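Capsule biosynthesis protein CapD proenzyme (Bacillus anthracis, PDB 3G9K) cleaves the poly-gamma-D-glutamate capsule as a transpeptidase and links it through an amide bond to meso-diaminopimelic acid of the peptidoglycan. Local coordinates at residues I82-T87 with E109-N114; S241-L246 with N297-D302. All coordinates share one frame; numbering follows the deposited sequence.

Contact 1: residues I82-T87 with E109-N114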
# COMPACT_ATOMS: atom_id res chain seq x y z
N ILE A 82 9.70 6.70 5.85
CA ILE A 82 8.92 7.34 6.91
C ILE A 82 7.75 6.42 7.36
O ILE A 82 6.89 6.05 6.57
CB ILE A 82 8.39 8.71 6.50
CG1 ILE A 82 9.48 9.52 5.80
CG2 ILE A 82 7.82 9.41 7.74
CD1 ILE A 82 10.77 9.55 6.57
N ASP A 83 7.77 6.07 8.64
CA ASP A 83 6.79 5.23 9.28
C ASP A 83 5.73 6.10 9.97
O ASP A 83 5.99 6.68 11.03
CB ASP A 83 7.49 4.31 10.30
CG ASP A 83 6.52 3.34 11.00
OD1 ASP A 83 5.29 3.57 10.97
OD2 ASP A 83 6.97 2.31 11.53
N TYR A 84 4.53 6.18 9.39
CA TYR A 84 3.40 6.88 10.02
C TYR A 84 2.21 5.92 10.27
O TYR A 84 1.04 6.26 10.15
CB TYR A 84 3.01 8.13 9.21
CG TYR A 84 2.89 7.88 7.70
CD1 TYR A 84 1.68 7.65 7.10
CD2 TYR A 84 4.01 7.88 6.89
CE1 TYR A 84 1.58 7.41 5.75
CE2 TYR A 84 3.93 7.63 5.56
CZ TYR A 84 2.70 7.42 4.98
OH TYR A 84 2.65 7.16 3.62
N ARG A 85 2.56 4.72 10.71
CA ARG A 85 1.62 3.74 11.10
C ARG A 85 1.01 4.18 12.43
O ARG A 85 1.69 4.84 13.24
CB ARG A 85 2.36 2.41 11.23
CG ARG A 85 1.48 1.24 11.43
CD ARG A 85 2.21 -0.05 11.02
NE ARG A 85 1.42 -1.23 11.38
CZ ARG A 85 0.32 -1.62 10.73
NH1 ARG A 85 -0.16 -0.93 9.69
NH2 ARG A 85 -0.30 -2.71 11.14
N GLU A 86 -0.24 3.81 12.65
CA GLU A 86 -0.94 4.13 13.89
C GLU A 86 -0.25 3.51 15.09
O GLU A 86 0.42 2.50 14.99
CB GLU A 86 -2.41 3.69 13.85
CG GLU A 86 -3.16 4.11 12.65
CD GLU A 86 -3.18 3.06 11.54
OE1 GLU A 86 -2.19 2.31 11.32
OE2 GLU A 86 -4.24 3.02 10.87
N THR A 87 -0.41 4.15 16.25
CA THR A 87 0.17 3.65 17.48
C THR A 87 -0.93 3.28 18.49
O THR A 87 -2.05 3.84 18.49
CB THR A 87 1.19 4.69 18.05
OG1 THR A 87 0.55 5.98 18.09
CG2 THR A 87 2.44 4.76 17.14
N GLU A 109 2.67 15.76 7.16
CA GLU A 109 3.30 17.01 7.58
C GLU A 109 4.80 16.86 7.78
O GLU A 109 5.56 17.76 7.38
CB GLU A 109 2.68 17.57 8.85
CG GLU A 109 3.34 18.91 9.28
CD GLU A 109 2.49 19.62 10.29
OE1 GLU A 109 1.43 20.14 9.91
OE2 GLU A 109 2.88 19.60 11.46
N TYR A 110 5.23 15.78 8.42
CA TYR A 110 6.65 15.46 8.61
C TYR A 110 7.41 15.31 7.29
O TYR A 110 8.51 15.81 7.10
CB TYR A 110 6.82 14.18 9.42
CG TYR A 110 8.28 13.88 9.73
CD1 TYR A 110 9.12 13.34 8.75
CD2 TYR A 110 8.83 14.19 10.98
CE1 TYR A 110 10.45 13.12 9.01
CE2 TYR A 110 10.18 13.96 11.25
CZ TYR A 110 10.97 13.43 10.26
OH TYR A 110 12.30 13.21 10.52
N ILE A 111 6.80 14.57 6.37
CA ILE A 111 7.31 14.39 5.02
C ILE A 111 7.43 15.71 4.32
O ILE A 111 8.44 16.03 3.74
CB ILE A 111 6.39 13.43 4.21
CG1 ILE A 111 6.57 12.01 4.79
CG2 ILE A 111 6.70 13.50 2.66
CD1 ILE A 111 5.49 10.92 4.38
N HIS A 112 6.36 16.51 4.35
CA HIS A 112 6.45 17.82 3.76
C HIS A 112 7.60 18.68 4.31
O HIS A 112 8.37 19.27 3.54
CB HIS A 112 5.15 18.60 3.96
CG HIS A 112 5.28 20.03 3.58
ND1 HIS A 112 5.75 20.99 4.46
CD2 HIS A 112 5.11 20.66 2.39
CE1 HIS A 112 5.83 22.15 3.83
NE2 HIS A 112 5.47 21.97 2.57
N ASP A 113 7.69 18.78 5.63
CA ASP A 113 8.63 19.70 6.27
C ASP A 113 10.07 19.28 6.08
O ASP A 113 10.99 20.11 6.15
CB ASP A 113 8.34 19.80 7.75
CG ASP A 113 7.05 20.53 8.05
OD1 ASP A 113 6.37 21.03 7.12
OD2 ASP A 113 6.70 20.58 9.22
N ASN A 114 10.30 17.99 5.86
CA ASN A 114 11.65 17.50 5.79
C ASN A 114 12.10 17.09 4.40
O ASN A 114 13.32 17.06 4.12
CB ASN A 114 11.85 16.36 6.79
CG ASN A 114 11.72 16.82 8.23
OD1 ASN A 114 12.63 17.48 8.77
ND2 ASN A 114 10.58 16.52 8.86
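Y110, whose ring CD1 meets CG2 of I82 at 4.3 Å, carries the side-chain amide of its own helix neighbour N114 on one ring face, with ND2 3.2 Å above the centre. That amide also donates to the carbonyl O of Y110 (ND2 to O 2.8 Å), which probably helps keep it over the ring. Beside this pair, I111 bridges I82, near the end of strand 79-83, and Y84, just past it. Its CG1 lies 4.0 Å from CG1 of I82, the two isoleucines sliding past each other in opposite directions. Its terminal CD1 reaches farther, to 3.8 Å from CE2 of Y84, whose ring it approaches obliquely. Y84 has CG between the backbone N and the carbonyl carbon (chi1 47°), which brings the ring over to helix 104-115; its OH is hydrogen-bonded to OD1 of N18 of the enzyme's second chain. V45 and I49 of helix 44-58 cover I111. D83 makes an Asx turn, OD1 accepting from N of R85 (3.0 Å); OD2 forms a salt bridge with R221 of the same chain, and OD1 one with R55 of the second chain. The contact is apolar, resting on shape and dispersion, while the polar groups pair within their own segment or beyond the two.

Contact 2: residues S241-L246 with N297-D302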
# COMPACT_ATOMS: atom_id res chain seq x y z
N SER A 241 7.20 -5.36 6.38
CA SER A 241 7.72 -6.69 6.03
C SER A 241 8.54 -6.75 4.73
O SER A 241 8.48 -7.70 3.98
CB SER A 241 6.54 -7.65 5.96
OG SER A 241 6.06 -7.83 7.29
N GLY A 242 9.34 -5.74 4.51
CA GLY A 242 10.29 -5.77 3.41
C GLY A 242 11.34 -6.86 3.55
O GLY A 242 11.75 -7.44 2.56
N VAL A 243 11.79 -7.14 4.77
CA VAL A 243 12.73 -8.28 4.99
C VAL A 243 12.15 -9.61 4.44
O VAL A 243 12.82 -10.34 3.71
CB VAL A 243 13.13 -8.45 6.47
CG1 VAL A 243 13.87 -9.78 6.65
CG2 VAL A 243 13.98 -7.25 6.96
N THR A 244 10.90 -9.89 4.77
CA THR A 244 10.24 -11.11 4.32
C THR A 244 10.15 -11.17 2.81
O THR A 244 10.40 -12.20 2.22
CB THR A 244 8.84 -11.23 4.94
OG1 THR A 244 8.95 -11.19 6.37
CG2 THR A 244 8.15 -12.53 4.53
N LEU A 245 9.79 -10.06 2.17
CA LEU A 245 9.67 -10.03 0.72
C LEU A 245 11.01 -10.28 0.05
O LEU A 245 11.10 -11.10 -0.87
CB LEU A 245 9.12 -8.66 0.27
CG LEU A 245 9.22 -8.33 -1.21
CD1 LEU A 245 8.63 -9.41 -2.12
CD2 LEU A 245 8.53 -6.96 -1.43
N LEU A 246 12.06 -9.63 0.54
CA LEU A 246 13.39 -9.77 -0.05
C LEU A 246 14.03 -11.17 0.17
O LEU A 246 14.70 -11.71 -0.71
CB LEU A 246 14.33 -8.71 0.53
CG LEU A 246 15.29 -8.00 -0.42
CD1 LEU A 246 16.38 -7.26 0.37
CD2 LEU A 246 15.85 -8.85 -1.53
N ASN A 297 19.37 -5.53 7.48
CA ASN A 297 20.25 -5.76 6.33
C ASN A 297 20.95 -7.11 6.38
O ASN A 297 21.21 -7.74 5.35
CB ASN A 297 21.29 -4.66 6.23
CG ASN A 297 20.73 -3.35 5.76
OD1 ASN A 297 19.55 -3.22 5.45
ND2 ASN A 297 21.60 -2.34 5.69
N LYS A 298 21.25 -7.55 7.60
CA LYS A 298 21.86 -8.83 7.82
C LYS A 298 20.83 -9.95 7.63
O LYS A 298 21.17 -11.05 7.21
CB LYS A 298 22.52 -8.86 9.21
CG LYS A 298 23.61 -7.78 9.38
CD LYS A 298 24.23 -7.72 10.79
CE LYS A 298 25.16 -6.49 10.95
NZ LYS A 298 26.58 -6.87 11.31
N MSE A 299 19.59 -9.66 7.86
CA MSE A 299 18.52 -10.65 7.67
C MSE A 299 18.18 -10.90 6.18
O MSE A 299 17.45 -11.84 5.86
CB MSE A 299 17.27 -10.23 8.43
CG MSE A 299 17.41 -10.27 9.94
SE MSE A 299 15.70 -9.89 10.79
CE MSE A 299 14.86 -11.63 10.60
N VAL A 300 18.66 -10.06 5.28
CA VAL A 300 18.42 -10.21 3.82
C VAL A 300 19.73 -10.47 3.04
O VAL A 300 19.77 -10.44 1.79
CB VAL A 300 17.71 -8.96 3.26
CG1 VAL A 300 16.35 -8.79 3.93
CG2 VAL A 300 18.57 -7.73 3.50
N SER A 301 20.81 -10.72 3.79
CA SER A 301 22.13 -10.97 3.22
C SER A 301 22.20 -12.37 2.60
O SER A 301 21.53 -13.29 3.06
CB SER A 301 23.21 -10.86 4.33
OG SER A 301 23.07 -11.91 5.28
N ASP A 302 23.04 -12.52 1.58
CA ASP A 302 23.25 -13.84 0.96
C ASP A 302 23.54 -14.93 2.00
O ASP A 302 23.05 -16.06 1.89
CB ASP A 302 24.39 -13.81 -0.06
CG ASP A 302 24.03 -13.05 -1.32
OD1 ASP A 302 22.85 -13.10 -1.73
OD2 ASP A 302 24.93 -12.42 -1.93
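The backbones of 241-246 and 297-302 come within 6.1 Å at the CA atoms of V243 and V300, where the first turn of helix 242-254 faces the short, weakly bonded helix 296-299 as it gives way to a loop. This is helix-to-loop packing in the gamma-glutamyltransferase fold, and it shows how one valine can serve as the hub of a small apolar junction. V300 puts CG1 anti to its own carbonyl carbon (chi1 -62°), which sets that methyl against the helix backbone, 3.8 Å from CA of V243; it lies equally close, 3.8 Å, to the CG1 methyl of V243. One turn on, L246 comes across V300 at about a right angle and brings CD1 to 3.6 Å from CB of V300. V243 uses its CG1 a second time, 3.9 Å from CB of the selenomethionine M299, so the touch falls at the root of that long side chain rather than at its selenium. V224 of strand 219-228 touches both valines. Two polar bonds run nearby: NE2 of Q247 donates to O of M299, and OD1 of D302 forms a salt bridge with NZ of K250. S301 then N-caps the following helix, its OG accepting from N of Y304 and donating to O of K298 at 2.8 Å, tilted 26° from that carbonyl plane.

In the fold
Contacts 1 and 2 follow in series along the chain, their centres about 23 Å apart and their nearest atoms about 9 Å apart, without touching. Strand 219-228 relates them: it pairs with strand 79-83 in the four-stranded antiparallel sheet, offers V220 to contact 1, and offers V224 to contact 2. Contact 1 is the more central, its centre about 11 Å from the centre of the chain, against about 21 Å for that of contact 2. Both also border the second polypeptide of the processed enzyme, through D83 with R55 and S241 with T58 of that chain. The pair thus illustrates how separate apolar contacts pack helical and loop segments beside strands of one sheet while neighbouring polar residues reach the partner chain.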